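Local coordinates for Serine/threonine-protein kinase Tel1 (Chaetomium thermophilum, PDB 6SKY) that probably phosphorylates serine and threonine in Ser/Thr-Gln motifs with ATP as donor, activating checkpoint signalling after DNA damage, at residues A[2393-2401]-A[2426-2434]; A[2618-2626]-A[2778-2786]. All coordinates share one frame; numbering follows the deposited sequence.

In the fold
Interaction 1 belongs to the helical FAT region and interaction 2 to the kinase domain, and they follow one another along the chain, the first closing before the second opens. Their centres are about 19 Å apart. Direct packing joins them: Asn-2432 and Gln-2433, on the short helix 2431-2434, lie against Ile-2621 and Gln-2624 of helix 2616-2632. A continuous path thus runs from helix 2394-2404 through 2426-2434 to helix 2616-2632, and from there to the loop 2778-2786, whose first residues, Ile-2778 and Asp-2779, reach the nucleotide and the magnesium ion. The FAT region is therefore in physical contact with a helix of the active-site region, consistent with a compact FAT-kinase unit in this autoinhibited enzyme.

Interaction 1 of 2, residues A[2393-2401]-A[2426-2434]; sequences NDALRFMAL and KFALLMNQL
The backbone carbonyl of Lys-2426 rests on Ala-2395 where helix 2394-2404 packs against a type I beta turn leading into the short helix 2431-2434, in the alpha-helical FAT region. O of Lys-2426 lies 3.6 Å from CB of Ala-2395, while the rest of the lysine chain leads off to a salt bridge between NZ and Asp-2392. Phe-2427 comes next and starts the turn, which ends at Leu-2430. Its CG stands anti to the carbonyl carbon (chi1 -51°), which carries the ring to the helix. There CD2 of Phe-2398 meets it at the edge, 4.1 Å from CE1 of Phe-2427, and the CE methyl of Met-2399 arrives obliquely, 3.8 Å from CD1 of Phe-2427. Leu-2452 and Ile-2456 of helix 2444-2459 also touch this ring. Leu-2430, the N-cap of helix 2431-2434, points both methyls at the first helix. CD2 of Leu-2430 meets CD1 of Leu-2396 at 3.6 Å, whereas CD1 of Leu-2430 is 4.4 Å from CB of Ala-2395 and 4.3 Å from CB of Met-2399, so that one leucine spans a full helical turn. No hydrogen bond joins the segments; apolar packing holds them. At Leu-2434 the partner is again Met-2399, whose chain bends at chi2 (48°) and chi3 (63°). The two side chains cross at about a right angle, and CD2 of Leu-2434 lies 3.6 Å from SD and 3.8 Å from CE of Met-2399.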
loop_
_atom_site.group_PDB
_atom_site.type_symbol
_atom_site.label_atom_id
_atom_site.label_comp_id
_atom_site.label_asym_id
_atom_site.label_seq_id
_atom_site.Cartn_x
_atom_site.Cartn_y
_atom_site.Cartn_z
ATOM N N ASN A 2393 -12.925 22.217 -15.764
ATOM C CA ASN A 2393 -12.714 22.910 -14.506
ATOM C C ASN A 2393 -11.502 23.819 -14.555
ATOM O O ASN A 2393 -11.153 24.415 -13.536
ATOM C CB ASN A 2393 -12.571 21.907 -13.369
ATOM C CG ASN A 2393 -13.665 20.877 -13.381
ATOM O OD1 ASN A 2393 -14.819 21.179 -13.087
ATOM N ND2 ASN A 2393 -13.314 19.648 -13.729
ATOM N N ASP A 2394 -10.844 23.912 -15.707
ATOM C CA ASP A 2394 -9.855 24.943 -15.946
ATOM C C ASP A 2394 -10.479 26.320 -16.033
ATOM O O ASP A 2394 -9.755 27.312 -15.957
ATOM C CB ASP A 2394 -9.091 24.647 -17.230
ATOM C CG ASP A 2394 -8.164 23.468 -17.092
ATOM O OD1 ASP A 2394 -7.151 23.415 -17.818
ATOM O OD2 ASP A 2394 -8.435 22.600 -16.241
ATOM N N ALA A 2395 -11.796 26.407 -16.192
ATOM C CA ALA A 2395 -12.455 27.703 -16.175
ATOM C C ALA A 2395 -12.496 28.268 -14.769
ATOM O O ALA A 2395 -12.254 29.457 -14.565
ATOM C CB ALA A 2395 -13.861 27.578 -16.747
ATOM N N LEU A 2396 -12.757 27.420 -13.784
ATOM C CA LEU A 2396 -12.762 27.854 -12.396
ATOM C C LEU A 2396 -11.367 28.258 -11.940
ATOM O O LEU A 2396 -11.195 29.268 -11.245
ATOM C CB LEU A 2396 -13.314 26.729 -11.530
ATOM C CG LEU A 2396 -14.054 27.084 -10.259
ATOM C CD1 LEU A 2396 -15.066 28.138 -10.562
ATOM C CD2 LEU A 2396 -14.731 25.857 -9.754
ATOM N N ARG A 2397 -10.355 27.496 -12.344
ATOM C CA ARG A 2397 -8.986 27.816 -11.969
ATOM C C ARG A 2397 -8.491 29.057 -12.693
ATOM O O ARG A 2397 -7.841 29.915 -12.085
ATOM C CB ARG A 2397 -8.080 26.623 -12.246
ATOM C CG ARG A 2397 -6.636 26.858 -11.888
ATOM C CD ARG A 2397 -6.486 27.438 -10.505
ATOM N NE ARG A 2397 -5.166 28.021 -10.317
ATOM C CZ ARG A 2397 -4.848 28.853 -9.333
ATOM N NH1 ARG A 2397 -3.622 29.336 -9.242
ATOM N NH2 ARG A 2397 -5.759 29.208 -8.445
ATOM N N PHE A 2398 -8.795 29.183 -13.981
ATOM C CA PHE A 2398 -8.469 30.416 -14.678
ATOM C C PHE A 2398 -9.139 31.608 -14.026
ATOM O O PHE A 2398 -8.540 32.676 -13.920
ATOM C CB PHE A 2398 -8.878 30.346 -16.144
ATOM C CG PHE A 2398 -9.006 31.694 -16.777
ATOM C CD1 PHE A 2398 -7.888 32.390 -17.169
ATOM C CD2 PHE A 2398 -10.238 32.283 -16.941
ATOM C CE1 PHE A 2398 -8.000 33.628 -17.725
ATOM C CE2 PHE A 2398 -10.345 33.522 -17.494
ATOM C CZ PHE A 2398 -9.227 34.193 -17.887
ATOM N N MET A 2399 -10.390 31.453 -13.600
ATOM C CA MET A 2399 -11.121 32.571 -13.022
ATOM C C MET A 2399 -10.505 33.004 -11.704
ATOM O O MET A 2399 -10.321 34.197 -11.459
ATOM C CB MET A 2399 -12.584 32.185 -12.839
ATOM C CG MET A 2399 -13.501 33.350 -12.617
ATOM S SD MET A 2399 -13.187 34.648 -13.817
ATOM C CE MET A 2399 -13.613 33.819 -15.339
ATOM N N ALA A 2400 -10.186 32.045 -10.837
ATOM C CA ALA A 2400 -9.509 32.384 -9.589
ATOM C C ALA A 2400 -8.192 33.095 -9.863
ATOM O O ALA A 2400 -7.893 34.140 -9.270
ATOM C CB ALA A 2400 -9.280 31.124 -8.764
ATOM N N LEU A 2401 -7.401 32.552 -10.786
ATOM C CA LEU A 2401 -6.093 33.116 -11.082
ATOM C C LEU A 2401 -6.201 34.511 -11.678
ATOM O O LEU A 2401 -5.353 35.365 -11.420
ATOM C CB LEU A 2401 -5.355 32.184 -12.028
ATOM C CG LEU A 2401 -3.917 32.505 -12.367
ATOM C CD1 LEU A 2401 -3.067 32.341 -11.144
ATOM C CD2 LEU A 2401 -3.482 31.567 -13.443
ATOM N N LYS A 2426 -18.433 27.789 -21.170
ATOM C CA LYS A 2426 -17.512 27.365 -20.130
ATOM C C LYS A 2426 -17.620 28.241 -18.894
ATOM O O LYS A 2426 -17.332 27.781 -17.787
ATOM C CB LYS A 2426 -16.084 27.397 -20.652
ATOM C CG LYS A 2426 -15.906 26.810 -22.019
ATOM C CD LYS A 2426 -15.755 25.324 -21.965
ATOM C CE LYS A 2426 -15.249 24.815 -23.288
ATOM N NZ LYS A 2426 -14.854 23.398 -23.210
ATOM N N PHE A 2427 -18.027 29.492 -19.061
ATOM C CA PHE A 2427 -18.190 30.427 -17.963
ATOM C C PHE A 2427 -19.633 30.588 -17.528
ATOM O O PHE A 2427 -19.904 31.374 -16.625
ATOM C CB PHE A 2427 -17.641 31.797 -18.352
ATOM C CG PHE A 2427 -16.258 31.763 -18.892
ATOM C CD1 PHE A 2427 -15.181 31.621 -18.049
ATOM C CD2 PHE A 2427 -16.028 31.895 -20.238
ATOM C CE1 PHE A 2427 -13.909 31.591 -18.543
ATOM C CE2 PHE A 2427 -14.754 31.868 -20.732
ATOM C CZ PHE A 2427 -13.697 31.717 -19.886
ATOM N N ALA A 2428 -20.565 29.869 -18.147
ATOM C CA ALA A 2428 -21.975 30.162 -17.941
ATOM C C ALA A 2428 -22.421 29.872 -16.519
ATOM O O ALA A 2428 -23.324 30.542 -16.011
ATOM C CB ALA A 2428 -22.822 29.370 -18.929
ATOM N N LEU A 2429 -21.814 28.891 -15.862
ATOM C CA LEU A 2429 -22.182 28.538 -14.499
ATOM C C LEU A 2429 -21.416 29.321 -13.445
ATOM O O LEU A 2429 -21.611 29.071 -12.256
ATOM C CB LEU A 2429 -21.977 27.042 -14.257
ATOM C CG LEU A 2429 -22.973 26.069 -14.886
ATOM C CD1 LEU A 2429 -22.686 24.654 -14.426
ATOM C CD2 LEU A 2429 -24.393 26.456 -14.549
ATOM N N LEU A 2430 -20.557 30.253 -13.842
ATOM C CA LEU A 2430 -19.803 31.085 -12.913
ATOM C C LEU A 2430 -20.278 32.528 -12.947
ATOM O O LEU A 2430 -19.478 33.451 -12.847
ATOM C CB LEU A 2430 -18.313 31.048 -13.220
ATOM C CG LEU A 2430 -17.662 29.769 -13.719
ATOM C CD1 LEU A 2430 -16.190 30.017 -13.880
ATOM C CD2 LEU A 2430 -17.918 28.629 -12.768
ATOM N N MET A 2431 -21.576 32.748 -13.105
ATOM C CA MET A 2431 -22.092 34.107 -13.145
ATOM C C MET A 2431 -22.320 34.695 -11.764
ATOM O O MET A 2431 -22.496 35.908 -11.650
ATOM C CB MET A 2431 -23.389 34.153 -13.944
ATOM C CG MET A 2431 -23.200 34.191 -15.435
ATOM S SD MET A 2431 -22.589 35.770 -16.018
ATOM C CE MET A 2431 -23.833 36.861 -15.363
ATOM N N ASN A 2432 -22.326 33.878 -10.716
ATOM C CA ASN A 2432 -22.394 34.428 -9.371
ATOM C C ASN A 2432 -21.101 35.128 -8.994
ATOM O O ASN A 2432 -21.129 36.124 -8.271
ATOM C CB ASN A 2432 -22.701 33.327 -8.366
ATOM C CG ASN A 2432 -24.171 33.058 -8.233
ATOM O OD1 ASN A 2432 -24.975 33.981 -8.184
ATOM N ND2 ASN A 2432 -24.537 31.787 -8.170
ATOM N N GLN A 2433 -19.967 34.617 -9.462
ATOM C CA GLN A 2433 -18.671 35.208 -9.173
ATOM C C GLN A 2433 -18.301 36.305 -10.148
ATOM O O GLN A 2433 -17.552 37.214 -9.790
ATOM C CB GLN A 2433 -17.582 34.137 -9.199
ATOM C CG GLN A 2433 -17.575 33.210 -8.002
ATOM C CD GLN A 2433 -18.567 32.078 -8.117
ATOM O OE1 GLN A 2433 -18.544 31.317 -9.077
ATOM N NE2 GLN A 2433 -19.439 31.955 -7.129
ATOM N N LEU A 2434 -18.795 36.236 -11.378
ATOM C CA LEU A 2434 -18.452 37.248 -12.364
ATOM C C LEU A 2434 -19.252 38.520 -12.159
ATOM O O LEU A 2434 -18.697 39.616 -12.215
ATOM C CB LEU A 2434 -18.680 36.705 -13.768
ATOM C CG LEU A 2434 -17.694 35.646 -14.235
ATOM C CD1 LEU A 2434 -18.125 35.092 -15.558
ATOM C CD2 LEU A 2434 -16.322 36.241 -14.336
#

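Interaction 2 of 2, residues A[2618-2626]-A[2778-2786]; sequences QDAIMEQVF and IDLGVAFEM. With AGS (phosphothiophosphoric acid-adenylate ester), chain C.
One face of the Phe-2626 ring carries the CD1 methyl of Leu-2780, 4.0 Å above the plane and displaced toward the rim; Met-2622 O lies in plane at the ring's edge. SD of Met-2622 lies obliquely, 5.3 Å from the centroid of the Phe-2784 ring, a Met-aromatic contact, and CE of Met-2622 is 3.9 Å from CE2 of Phe-2784. Bends at chi2 and chi3 (-37° and -70°) bring CE of Met-2622 also to CB of Ala-2783, 3.8 Å away. CB of Met-2622 lies 4.2 Å from CB of Leu-2780. Helix 2616-2632, the counterpart of the kinase C-helix, thus packs on the Asp-Leu-Gly segment that corresponds to the DFG motif. Near the helix start, Asp-2619 sets OD1 3.3 Å from CA of Gly-2781, and its OD2 lies 4.1 Å from OD1 of Asp-2779, the carboxylate planes 52° apart. With an alanine at Asp-2619 the carboxylate is gone, which would probably open a gap beside Gly-2781 and leave Arg-2856 with Asp-2779 but without its weak second acidic partner. Asp-2779 itself binds magnesium and forms a salt bridge with Arg-2856, while Ile-2778 CD1 lies against the adenine. Arg-2856 and the magnesium ion probably offset the mutual repulsion of the two acids.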
loop_
_atom_site.group_PDB
_atom_site.type_symbol
_atom_site.label_atom_id
_atom_site.label_comp_id
_atom_site.label_asym_id
_atom_site.label_seq_id
_atom_site.Cartn_x
_atom_site.Cartn_y
_atom_site.Cartn_z
ATOM N N GLN A 2618 -27.093 33.100 0.023
ATOM C CA GLN A 2618 -26.326 32.085 0.734
ATOM C C GLN A 2618 -26.741 30.687 0.303
ATOM O O GLN A 2618 -25.895 29.842 -0.011
ATOM C CB GLN A 2618 -26.517 32.251 2.238
ATOM C CG GLN A 2618 -26.056 33.576 2.783
ATOM C CD GLN A 2618 -24.572 33.769 2.631
ATOM O OE1 GLN A 2618 -24.121 34.615 1.868
ATOM N NE2 GLN A 2618 -23.801 32.982 3.358
ATOM N N ASP A 2619 -28.049 30.430 0.282
ATOM C CA ASP A 2619 -28.553 29.120 -0.100
ATOM C C ASP A 2619 -28.200 28.783 -1.537
ATOM O O ASP A 2619 -27.865 27.637 -1.841
ATOM C CB ASP A 2619 -30.061 29.062 0.100
ATOM C CG ASP A 2619 -30.458 29.065 1.558
ATOM O OD1 ASP A 2619 -29.596 29.344 2.411
ATOM O OD2 ASP A 2619 -31.635 28.784 1.856
ATOM N N ALA A 2620 -28.255 29.767 -2.435
ATOM C CA ALA A 2620 -27.959 29.507 -3.840
ATOM C C ALA A 2620 -26.478 29.237 -4.060
ATOM O O ALA A 2620 -26.107 28.315 -4.798
ATOM C CB ALA A 2620 -28.416 30.682 -4.690
ATOM N N ILE A 2621 -25.614 30.028 -3.424
ATOM C CA ILE A 2621 -24.180 29.791 -3.504
ATOM C C ILE A 2621 -23.832 28.410 -2.973
ATOM O O ILE A 2621 -23.048 27.672 -3.580
ATOM C CB ILE A 2621 -23.425 30.891 -2.740
ATOM C CG1 ILE A 2621 -23.530 32.222 -3.464
ATOM C CG2 ILE A 2621 -21.994 30.527 -2.596
ATOM C CD1 ILE A 2621 -22.758 32.258 -4.720
ATOM N N MET A 2622 -24.404 28.029 -1.836
ATOM C CA MET A 2622 -24.045 26.737 -1.276
ATOM C C MET A 2622 -24.632 25.585 -2.075
ATOM O O MET A 2622 -24.004 24.530 -2.174
ATOM C CB MET A 2622 -24.466 26.655 0.181
ATOM C CG MET A 2622 -23.594 27.482 1.089
ATOM S SD MET A 2622 -21.862 27.456 0.593
ATOM C CE MET A 2622 -21.401 25.782 1.000
ATOM N N GLU A 2623 -25.813 25.756 -2.660
ATOM C CA GLU A 2623 -26.329 24.732 -3.556
ATOM C C GLU A 2623 -25.401 24.534 -4.745
ATOM O O GLU A 2623 -25.152 23.400 -5.166
ATOM C CB GLU A 2623 -27.736 25.107 -4.008
ATOM C CG GLU A 2623 -28.366 24.140 -4.982
ATOM C CD GLU A 2623 -28.561 22.767 -4.395
ATOM O OE1 GLU A 2623 -28.927 22.674 -3.213
ATOM O OE2 GLU A 2623 -28.340 21.774 -5.108
ATOM N N GLN A 2624 -24.841 25.625 -5.268
ATOM C CA GLN A 2624 -23.901 25.508 -6.380
ATOM C C GLN A 2624 -22.615 24.801 -5.965
ATOM O O GLN A 2624 -22.086 23.969 -6.712
ATOM C CB GLN A 2624 -23.593 26.893 -6.927
ATOM C CG GLN A 2624 -22.610 26.906 -8.049
ATOM C CD GLN A 2624 -21.965 28.252 -8.207
ATOM O OE1 GLN A 2624 -21.313 28.530 -9.208
ATOM N NE2 GLN A 2624 -22.137 29.101 -7.209
ATOM N N VAL A 2625 -22.106 25.111 -4.775
ATOM C CA VAL A 2625 -20.885 24.469 -4.288
ATOM C C VAL A 2625 -21.099 22.972 -4.101
ATOM O O VAL A 2625 -20.259 22.148 -4.493
ATOM C CB VAL A 2625 -20.423 25.139 -2.986
ATOM C CG1 VAL A 2625 -19.493 24.237 -2.229
ATOM C CG2 VAL A 2625 -19.747 26.444 -3.294
ATOM N N PHE A 2626 -22.224 22.597 -3.493
ATOM C CA PHE A 2626 -22.525 21.188 -3.284
ATOM C C PHE A 2626 -22.698 20.452 -4.603
ATOM O O PHE A 2626 -22.255 19.307 -4.744
ATOM C CB PHE A 2626 -23.771 21.046 -2.423
ATOM C CG PHE A 2626 -23.493 21.058 -0.952
ATOM C CD1 PHE A 2626 -23.363 22.243 -0.268
ATOM C CD2 PHE A 2626 -23.371 19.879 -0.253
ATOM C CE1 PHE A 2626 -23.114 22.256 1.077
ATOM C CE2 PHE A 2626 -23.120 19.888 1.095
ATOM C CZ PHE A 2626 -22.988 21.077 1.759
ATOM N N ILE A 2778 -32.267 20.491 1.636
ATOM C CA ILE A 2778 -32.531 21.840 1.181
ATOM C C ILE A 2778 -32.020 22.789 2.253
ATOM O O ILE A 2778 -31.590 22.366 3.318
ATOM C CB ILE A 2778 -34.024 22.066 0.899
ATOM C CG1 ILE A 2778 -34.836 21.865 2.163
ATOM C CG2 ILE A 2778 -34.512 21.091 -0.124
ATOM C CD1 ILE A 2778 -36.275 21.970 1.957
ATOM N N ASP A 2779 -32.047 24.086 1.951
ATOM C CA ASP A 2779 -31.733 25.123 2.931
ATOM C C ASP A 2779 -30.293 24.973 3.429
ATOM O O ASP A 2779 -30.023 24.818 4.616
ATOM C CB ASP A 2779 -32.753 25.063 4.075
ATOM C CG ASP A 2779 -32.746 26.289 4.970
ATOM O OD1 ASP A 2779 -31.669 26.725 5.424
ATOM O OD2 ASP A 2779 -33.851 26.799 5.256
ATOM N N LEU A 2780 -29.359 25.035 2.484
ATOM C CA LEU A 2780 -27.968 24.671 2.721
ATOM C C LEU A 2780 -27.093 25.868 3.062
ATOM O O LEU A 2780 -25.904 25.868 2.750
ATOM C CB LEU A 2780 -27.402 23.945 1.502
ATOM C CG LEU A 2780 -28.034 22.629 1.071
ATOM C CD1 LEU A 2780 -27.391 22.161 -0.192
ATOM C CD2 LEU A 2780 -27.875 21.590 2.133
ATOM N N GLY A 2781 -27.643 26.881 3.714
ATOM C CA GLY A 2781 -26.919 28.121 3.891
ATOM C C GLY A 2781 -26.014 28.209 5.099
ATOM O O GLY A 2781 -25.088 29.019 5.115
ATOM N N VAL A 2782 -26.273 27.401 6.124
ATOM C CA VAL A 2782 -25.446 27.378 7.331
ATOM C C VAL A 2782 -24.382 26.311 7.100
ATOM O O VAL A 2782 -24.588 25.136 7.363
ATOM C CB VAL A 2782 -26.274 27.107 8.583
ATOM C CG1 VAL A 2782 -25.394 27.011 9.785
ATOM C CG2 VAL A 2782 -27.292 28.189 8.775
ATOM N N ALA A 2783 -23.234 26.725 6.588
ATOM C CA ALA A 2783 -22.153 25.811 6.280
ATOM C C ALA A 2783 -20.894 26.283 6.980
ATOM O O ALA A 2783 -20.910 27.254 7.731
ATOM C CB ALA A 2783 -21.932 25.704 4.771
ATOM N N PHE A 2784 -19.796 25.576 6.734
ATOM C CA PHE A 2784 -18.482 25.935 7.264
ATOM C C PHE A 2784 -18.520 26.155 8.769
ATOM O O PHE A 2784 -17.939 27.100 9.298
ATOM C CB PHE A 2784 -17.924 27.152 6.542
ATOM C CG PHE A 2784 -17.778 26.945 5.081
ATOM C CD1 PHE A 2784 -16.880 26.031 4.596
ATOM C CD2 PHE A 2784 -18.558 27.639 4.192
ATOM C CE1 PHE A 2784 -16.753 25.825 3.256
ATOM C CE2 PHE A 2784 -18.434 27.434 2.852
ATOM C CZ PHE A 2784 -17.533 26.526 2.382
ATOM N N GLU A 2785 -19.222 25.266 9.458
ATOM C CA GLU A 2785 -19.271 25.191 10.913
ATOM C C GLU A 2785 -19.909 26.412 11.554
ATOM O O GLU A 2785 -19.708 26.658 12.739
ATOM C CB GLU A 2785 -17.881 24.967 11.504
ATOM C CG GLU A 2785 -17.047 23.942 10.785
ATOM C CD GLU A 2785 -17.281 22.548 11.285
ATOM O OE1 GLU A 2785 -18.409 22.256 11.718
ATOM O OE2 GLU A 2785 -16.332 21.739 11.254
ATOM N N MET A 2786 -20.696 27.184 10.806
ATOM C CA MET A 2786 -21.412 28.308 11.393
ATOM C C MET A 2786 -22.408 27.880 12.455
ATOM O O MET A 2786 -22.937 28.739 13.161
ATOM C CB MET A 2786 -22.172 29.089 10.326
ATOM C CG MET A 2786 -21.334 29.811 9.315
ATOM S SD MET A 2786 -22.371 30.506 8.017
ATOM C CE MET A 2786 -21.252 30.454 6.626
HETATM P PG AGS C . -38.891 27.082 9.982
HETATM S S1G AGS C . -38.276 25.524 10.978
HETATM O O2G AGS C . -37.749 27.636 9.089
HETATM O O3G AGS C . -39.348 28.187 10.971
HETATM P PB AGS C . -39.843 25.899 7.755
HETATM O O1B AGS C . -38.620 25.085 7.876
HETATM O O2B AGS C . -41.132 25.113 7.531
HETATM O O3B AGS C . -40.091 26.719 9.069
HETATM P PA AGS C . -40.712 26.876 5.349
HETATM O O1A AGS C . -41.772 27.866 5.569
HETATM O O2A AGS C . -39.900 27.082 4.072
HETATM O O3A AGS C . -39.676 26.879 6.536
HETATM O "O5'" AGS C . -41.394 25.466 5.357
HETATM C "C5'" AGS C . -42.340 25.154 4.326
HETATM C "C4'" AGS C . -42.613 23.676 4.319
HETATM O "O4'" AGS C . -42.338 23.149 3.008
HETATM C "C3'" AGS C . -41.771 22.846 5.278
HETATM O "O3'" AGS C . -42.487 21.705 5.731
HETATM C "C2'" AGS C . -40.565 22.460 4.424
HETATM O "O2'" AGS C . -40.040 21.203 4.821
HETATM C "C1'" AGS C . -41.169 22.355 3.024
HETATM N N9 AGS C . -40.281 22.833 1.976
HETATM C C8 AGS C . -39.433 23.903 2.040
HETATM N N7 AGS C . -38.751 24.110 0.943
HETATM C C5 AGS C . -39.186 23.107 0.095
HETATM C C6 AGS C . -38.844 22.771 -1.226
HETATM N N6 AGS C . -37.951 23.442 -1.954
HETATM N N1 AGS C . -39.460 21.710 -1.781
HETATM C C2 AGS C . -40.355 21.035 -1.057
HETATM N N3 AGS C . -40.757 21.257 0.195
HETATM C C4 AGS C . -40.128 22.312 0.718
#